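Local coordinates for protein oxidase (Sinorhizobium meliloti, PDB 4FFU) that is of uncertain function but belongs to the MaoC-like family and is tentatively credited with monoamine oxidase activity, at residues I[52-66]-I[77-89]. Numbering follows the deposited sequence.
Sequences FVVHAGHTGDFFPHH and GGQRIAHGTMIFS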
loop_
_atom_site.group_PDB
_atom_site.type_symbol
_atom_site.label_atom_id
_atom_site.label_comp_id
_atom_site.label_asym_id
_atom_site.label_seq_id
_atom_site.Cartn_x
_atom_site.Cartn_y
_atom_site.Cartn_z
ATOM N N PHE I 52 -4.021 2.617 10.321
ATOM C CA PHE I 52 -5.345 3.267 10.215
ATOM C C PHE I 52 -5.597 3.685 8.775
ATOM O O PHE I 52 -6.669 3.418 8.241
ATOM C CB PHE I 52 -5.464 4.525 11.094
ATOM C CG PHE I 52 -5.769 4.269 12.544
ATOM C CD1 PHE I 52 -5.009 3.383 13.313
ATOM C CD2 PHE I 52 -6.770 5.008 13.165
ATOM C CE1 PHE I 52 -5.299 3.211 14.668
ATOM C CE2 PHE I 52 -7.039 4.876 14.525
ATOM C CZ PHE I 52 -6.305 3.962 15.285
ATOM N N VAL I 53 -4.606 4.327 8.153
ATOM C CA VAL I 53 -4.748 4.887 6.800
ATOM C C VAL I 53 -4.832 3.757 5.752
ATOM O O VAL I 53 -5.661 3.838 4.844
ATOM C CB VAL I 53 -3.588 5.863 6.492
ATOM C CG1 VAL I 53 -3.590 6.308 5.025
ATOM C CG2 VAL I 53 -3.668 7.071 7.430
ATOM N N VAL I 54 -4.025 2.704 5.931
ATOM C CA VAL I 54 -4.068 1.497 5.071
ATOM C C VAL I 54 -5.412 0.811 5.224
ATOM O O VAL I 54 -6.036 0.441 4.219
ATOM C CB VAL I 54 -2.901 0.518 5.355
ATOM C CG1 VAL I 54 -3.086 -0.756 4.518
ATOM C CG2 VAL I 54 -1.593 1.194 4.957
ATOM N N HIS I 55 -5.877 0.646 6.466
ATOM C CA HIS I 55 -7.162 -0.057 6.620
ATOM C C HIS I 55 -8.304 0.694 5.933
ATOM O O HIS I 55 -9.157 0.066 5.295
ATOM C CB HIS I 55 -7.545 -0.239 8.092
ATOM C CG HIS I 55 -8.600 -1.279 8.288
ATOM N ND1 HIS I 55 -8.327 -2.622 8.202
ATOM C CD2 HIS I 55 -9.930 -1.176 8.526
ATOM C CE1 HIS I 55 -9.433 -3.313 8.424
ATOM N NE2 HIS I 55 -10.425 -2.460 8.609
ATOM N N ALA I 56 -8.340 2.015 6.097
ATOM C CA ALA I 56 -9.349 2.855 5.433
ATOM C C ALA I 56 -9.286 2.675 3.923
ATOM O O ALA I 56 -10.312 2.431 3.270
ATOM C CB ALA I 56 -9.157 4.319 5.782
ATOM N N GLY I 57 -8.081 2.746 3.372
ATOM C CA GLY I 57 -7.932 2.619 1.925
ATOM C C GLY I 57 -8.295 1.241 1.407
ATOM O O GLY I 57 -8.779 1.090 0.280
ATOM N N HIS I 58 -8.017 0.227 2.216
ATOM C CA HIS I 58 -8.328 -1.164 1.855
ATOM C C HIS I 58 -9.819 -1.455 1.907
ATOM O O HIS I 58 -10.334 -2.219 1.072
ATOM C CB HIS I 58 -7.568 -2.061 2.846
ATOM C CG HIS I 58 -7.692 -3.530 2.594
ATOM N ND1 HIS I 58 -7.474 -4.105 1.360
ATOM C CD2 HIS I 58 -7.904 -4.552 3.459
ATOM C CE1 HIS I 58 -7.599 -5.422 1.463
ATOM N NE2 HIS I 58 -7.870 -5.717 2.727
ATOM N N THR I 59 -10.511 -0.884 2.884
ATOM C CA THR I 59 -11.910 -1.256 3.144
ATOM C C THR I 59 -12.904 -0.244 2.569
ATOM O O THR I 59 -14.063 -0.596 2.327
ATOM C CB THR I 59 -12.186 -1.380 4.655
ATOM O OG1 THR I 59 -11.957 -0.117 5.283
ATOM C CG2 THR I 59 -11.296 -2.459 5.286
ATOM N N GLY I 60 -12.461 0.992 2.353
ATOM C CA GLY I 60 -13.366 2.096 1.920
ATOM C C GLY I 60 -14.037 2.847 3.075
ATOM O O GLY I 60 -14.852 3.755 2.849
ATOM N N ASP I 61 -13.665 2.508 4.311
ATOM C CA ASP I 61 -14.221 3.164 5.520
ATOM C C ASP I 61 -13.315 4.306 6.000
ATOM O O ASP I 61 -12.273 4.050 6.617
ATOM C CB ASP I 61 -14.404 2.115 6.632
ATOM C CG ASP I 61 -15.004 2.702 7.926
ATOM O OD1 ASP I 61 -14.965 3.934 8.133
ATOM O OD2 ASP I 61 -15.490 1.912 8.756
ATOM N N PHE I 62 -13.718 5.548 5.701
ATOM C CA PHE I 62 -12.950 6.758 6.013
ATOM C C PHE I 62 -13.666 7.582 7.091
ATOM O O PHE I 62 -13.485 8.802 7.166
ATOM C CB PHE I 62 -12.732 7.621 4.742
ATOM C CG PHE I 62 -11.695 7.054 3.825
ATOM C CD1 PHE I 62 -12.006 6.005 2.965
ATOM C CD2 PHE I 62 -10.386 7.541 3.869
ATOM C CE1 PHE I 62 -11.027 5.452 2.148
ATOM C CE2 PHE I 62 -9.405 7.001 3.042
ATOM C CZ PHE I 62 -9.742 5.966 2.180
ATOM N N PHE I 63 -14.452 6.921 7.929
ATOM C CA PHE I 63 -15.210 7.676 8.947
ATOM C C PHE I 63 -14.282 8.521 9.789
ATOM O O PHE I 63 -13.187 8.060 10.137
ATOM C CB PHE I 63 -16.001 6.743 9.836
ATOM C CG PHE I 63 -17.282 6.285 9.218
ATOM C CD1 PHE I 63 -18.058 7.172 8.469
ATOM C CD2 PHE I 63 -17.715 4.967 9.371
ATOM C CE1 PHE I 63 -19.248 6.753 7.900
ATOM C CE2 PHE I 63 -18.904 4.539 8.797
ATOM C CZ PHE I 63 -19.669 5.437 8.064
ATOM N N PRO I 64 -14.723 9.750 10.140
ATOM C CA PRO I 64 -13.848 10.695 10.838
ATOM C C PRO I 64 -13.397 10.245 12.233
ATOM O O PRO I 64 -12.316 10.660 12.679
ATOM C CB PRO I 64 -14.669 11.992 10.873
ATOM C CG PRO I 64 -16.074 11.558 10.680
ATOM C CD PRO I 64 -15.997 10.374 9.749
ATOM N N HIS I 65 -14.153 9.361 12.889
ATOM C CA HIS I 65 -13.711 8.697 14.127
ATOM C C HIS I 65 -12.378 7.984 13.957
ATOM O O HIS I 65 -11.614 7.805 14.906
ATOM C CB HIS I 65 -14.750 7.668 14.566
ATOM C CG HIS I 65 -16.120 8.238 14.737
ATOM N ND1 HIS I 65 -16.936 8.549 13.669
ATOM C CD2 HIS I 65 -16.825 8.539 15.850
ATOM C CE1 HIS I 65 -18.081 9.032 14.123
ATOM N NE2 HIS I 65 -18.036 9.041 15.442
ATOM N N HIS I 66 -12.112 7.521 12.731
ATOM C CA HIS I 66 -10.831 6.860 12.460
ATOM C C HIS I 66 -9.818 7.786 11.792
ATOM O O HIS I 66 -8.609 7.615 11.960
ATOM C CB HIS I 66 -11.015 5.649 11.534
ATOM C CG HIS I 66 -12.173 4.773 11.902
ATOM N ND1 HIS I 66 -12.260 4.112 13.114
ATOM C CD2 HIS I 66 -13.300 4.457 11.213
ATOM C CE1 HIS I 66 -13.398 3.441 13.162
ATOM N NE2 HIS I 66 -14.038 3.617 12.014
ATOM N N GLY I 77 -12.855 10.132 24.958
ATOM C CA GLY I 77 -11.546 9.600 24.708
ATOM C C GLY I 77 -10.620 10.446 23.862
ATOM O O GLY I 77 -9.473 10.508 24.198
ATOM N N GLY I 78 -11.174 11.407 23.141
ATOM C CA GLY I 78 -10.372 12.512 22.559
ATOM C C GLY I 78 -9.377 12.165 21.472
ATOM O O GLY I 78 -8.582 13.015 21.043
ATOM N N GLN I 79 -9.415 10.923 20.995
ATOM C CA GLN I 79 -8.492 10.519 19.946
ATOM C C GLN I 79 -9.112 9.556 18.950
ATOM O O GLN I 79 -10.199 9.001 19.176
ATOM C CB GLN I 79 -7.213 9.929 20.528
ATOM C CG GLN I 79 -7.439 8.710 21.382
ATOM C CD GLN I 79 -6.138 8.210 21.959
ATOM O OE1 GLN I 79 -5.136 8.074 21.247
ATOM N NE2 GLN I 79 -6.149 7.905 23.235
ATOM N N ARG I 80 -8.442 9.411 17.811
ATOM C CA ARG I 80 -8.934 8.509 16.772
ATOM C C ARG I 80 -8.935 7.075 17.291
ATOM O O ARG I 80 -8.073 6.703 18.088
ATOM C CB ARG I 80 -8.061 8.602 15.524
ATOM C CG ARG I 80 -8.254 9.897 14.724
ATOM C CD ARG I 80 -7.115 10.023 13.724
ATOM N NE ARG I 80 -5.909 10.507 14.391
ATOM C CZ ARG I 80 -4.713 10.589 13.815
ATOM N NH1 ARG I 80 -4.543 10.153 12.553
ATOM N NH2 ARG I 80 -3.682 11.114 14.509
ATOM N N ILE I 81 -9.907 6.280 16.851
ATOM C CA ILE I 81 -9.996 4.882 17.275
ATOM C C ILE I 81 -9.930 3.957 16.063
ATOM O O ILE I 81 -10.444 4.281 14.993
ATOM C CB ILE I 81 -11.258 4.590 18.136
ATOM C CG1 ILE I 81 -12.539 4.752 17.323
ATOM C CG2 ILE I 81 -11.269 5.481 19.392
ATOM C CD1 ILE I 81 -13.835 4.323 18.013
ATOM N N ALA I 82 -9.272 2.822 16.237
ATOM C CA ALA I 82 -9.081 1.859 15.130
ATOM C C ALA I 82 -10.397 1.259 14.729
ATOM O O ALA I 82 -11.272 1.057 15.568
ATOM C CB ALA I 82 -8.120 0.754 15.581
ATOM N N HIS I 83 -10.553 0.971 13.434
ATOM C CA HIS I 83 -11.736 0.248 12.951
ATOM C C HIS I 83 -11.813 -1.119 13.633
ATOM O O HIS I 83 -10.786 -1.785 13.778
ATOM C CB HIS I 83 -11.567 -0.067 11.462
ATOM C CG HIS I 83 -11.360 1.113 10.574
ATOM N ND1 HIS I 83 -10.161 1.788 10.484
ATOM C CD2 HIS I 83 -12.162 1.641 9.610
ATOM C CE1 HIS I 83 -10.250 2.719 9.554
ATOM N NE2 HIS I 83 -11.451 2.652 9.004
ATOM N N GLY I 84 -13.015 -1.542 14.013
ATOM C CA GLY I 84 -13.222 -2.888 14.541
ATOM C C GLY I 84 -12.681 -3.995 13.633
ATOM O O GLY I 84 -12.067 -4.962 14.098
ATOM N N THR I 85 -12.909 -3.836 12.331
ATOM C CA THR I 85 -12.450 -4.836 11.375
ATOM C C THR I 85 -10.920 -4.879 11.279
ATOM O O THR I 85 -10.390 -5.912 10.894
ATOM C CB THR I 85 -13.040 -4.621 9.955
ATOM O OG1 THR I 85 -12.848 -3.261 9.556
ATOM C CG2 THR I 85 -14.546 -4.986 9.899
HETATM N N MSE I 86 -10.233 -3.786 11.609
HETATM C CA MSE I 86 -8.738 -3.780 11.622
HETATM C C MSE I 86 -8.211 -4.568 12.812
HETATM O O MSE I 86 -7.277 -5.381 12.695
HETATM C CB MSE I 86 -8.157 -2.356 11.754
HETATM C CG MSE I 86 -6.659 -2.421 11.466
HETATM SE SE MSE I 86 -5.811 -0.867 12.356
HETATM C CE MSE I 86 -7.091 0.573 11.944
ATOM N N ILE I 87 -8.805 -4.344 13.977
ATOM C CA ILE I 87 -8.317 -5.072 15.170
ATOM C C ILE I 87 -8.573 -6.563 14.983
ATOM O O ILE I 87 -7.751 -7.401 15.324
ATOM C CB ILE I 87 -8.912 -4.477 16.448
ATOM C CG1 ILE I 87 -8.520 -2.979 16.516
ATOM C CG2 ILE I 87 -8.392 -5.179 17.699
ATOM C CD1 ILE I 87 -7.021 -2.693 16.304
ATOM N N PHE I 88 -9.702 -6.880 14.380
ATOM C CA PHE I 88 -10.022 -8.267 14.048
ATOM C C PHE I 88 -9.040 -8.858 13.032
ATOM O O PHE I 88 -8.477 -9.918 13.288
ATOM C CB PHE I 88 -11.463 -8.379 13.554
ATOM C CG PHE I 88 -11.911 -9.799 13.304
ATOM C CD1 PHE I 88 -11.849 -10.757 14.309
ATOM C CD2 PHE I 88 -12.445 -10.161 12.055
ATOM C CE1 PHE I 88 -12.262 -12.076 14.095
ATOM C CE2 PHE I 88 -12.866 -11.482 11.832
ATOM C CZ PHE I 88 -12.771 -12.433 12.841
ATOM N N SER I 89 -8.869 -8.191 11.876
ATOM C CA SER I 89 -8.000 -8.702 10.809
ATOM C C SER I 89 -6.546 -8.834 11.231
ATOM O O SER I 89 -5.895 -9.829 10.919
ATOM C CB SER I 89 -8.103 -7.831 9.553
ATOM O OG SER I 89 -9.445 -7.792 9.090
HETATM O O HOH W 1 -5.944 8.454 10.857
#
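The H83 imidazole is sandwiched between two other histidine rings. H66 stacks on one face with centroids 3.8 Å apart and planes at 19°, while H55 brings CD2 over the opposite face, its plane too oblique for a stack. At the H83 edge, NE2 donates almost in the ring plane to D61 O (2.9 Å), tilted from the carbonyl plane; this bond, with the rings on both faces, holds the ring's rotation. D61 turns its carboxylate nearly perpendicular to that ring, OD1 accepting from F63 N in an Asx turn. H66 is set by a second in-plane bond, ND1 to I81 O (2.6 Å), nearly straight. An alanine at H66 would leave CB against H83 but would probably deprive that face of its stacked ring and I81 O of its ND1 donor. H83 is the N-cap of helix 84-93, probably the central helix of the hotdog fold; the run from D61 to H66 resembles the Asp/His signature of MaoC-like hydratases. H55 swings CG anti to its backbone N (chi1 -163°), placing NE2 in a hydrogen bond with T85 OG1 (2.7 Å), while ND1 is hydrogen-bonded to H58 NE2 of the second subunit. CB of M86, a selenomethionine, lies over the H55 face; bent at chi3, the chain brings CE to F52 CD1 (3.8 Å). F52 CZ meets A82 CB at 3.7 Å. I81 N donates to H65 O (3.0 Å), and one water joins H66 O to R80 NH1, which also salt-bridges E49.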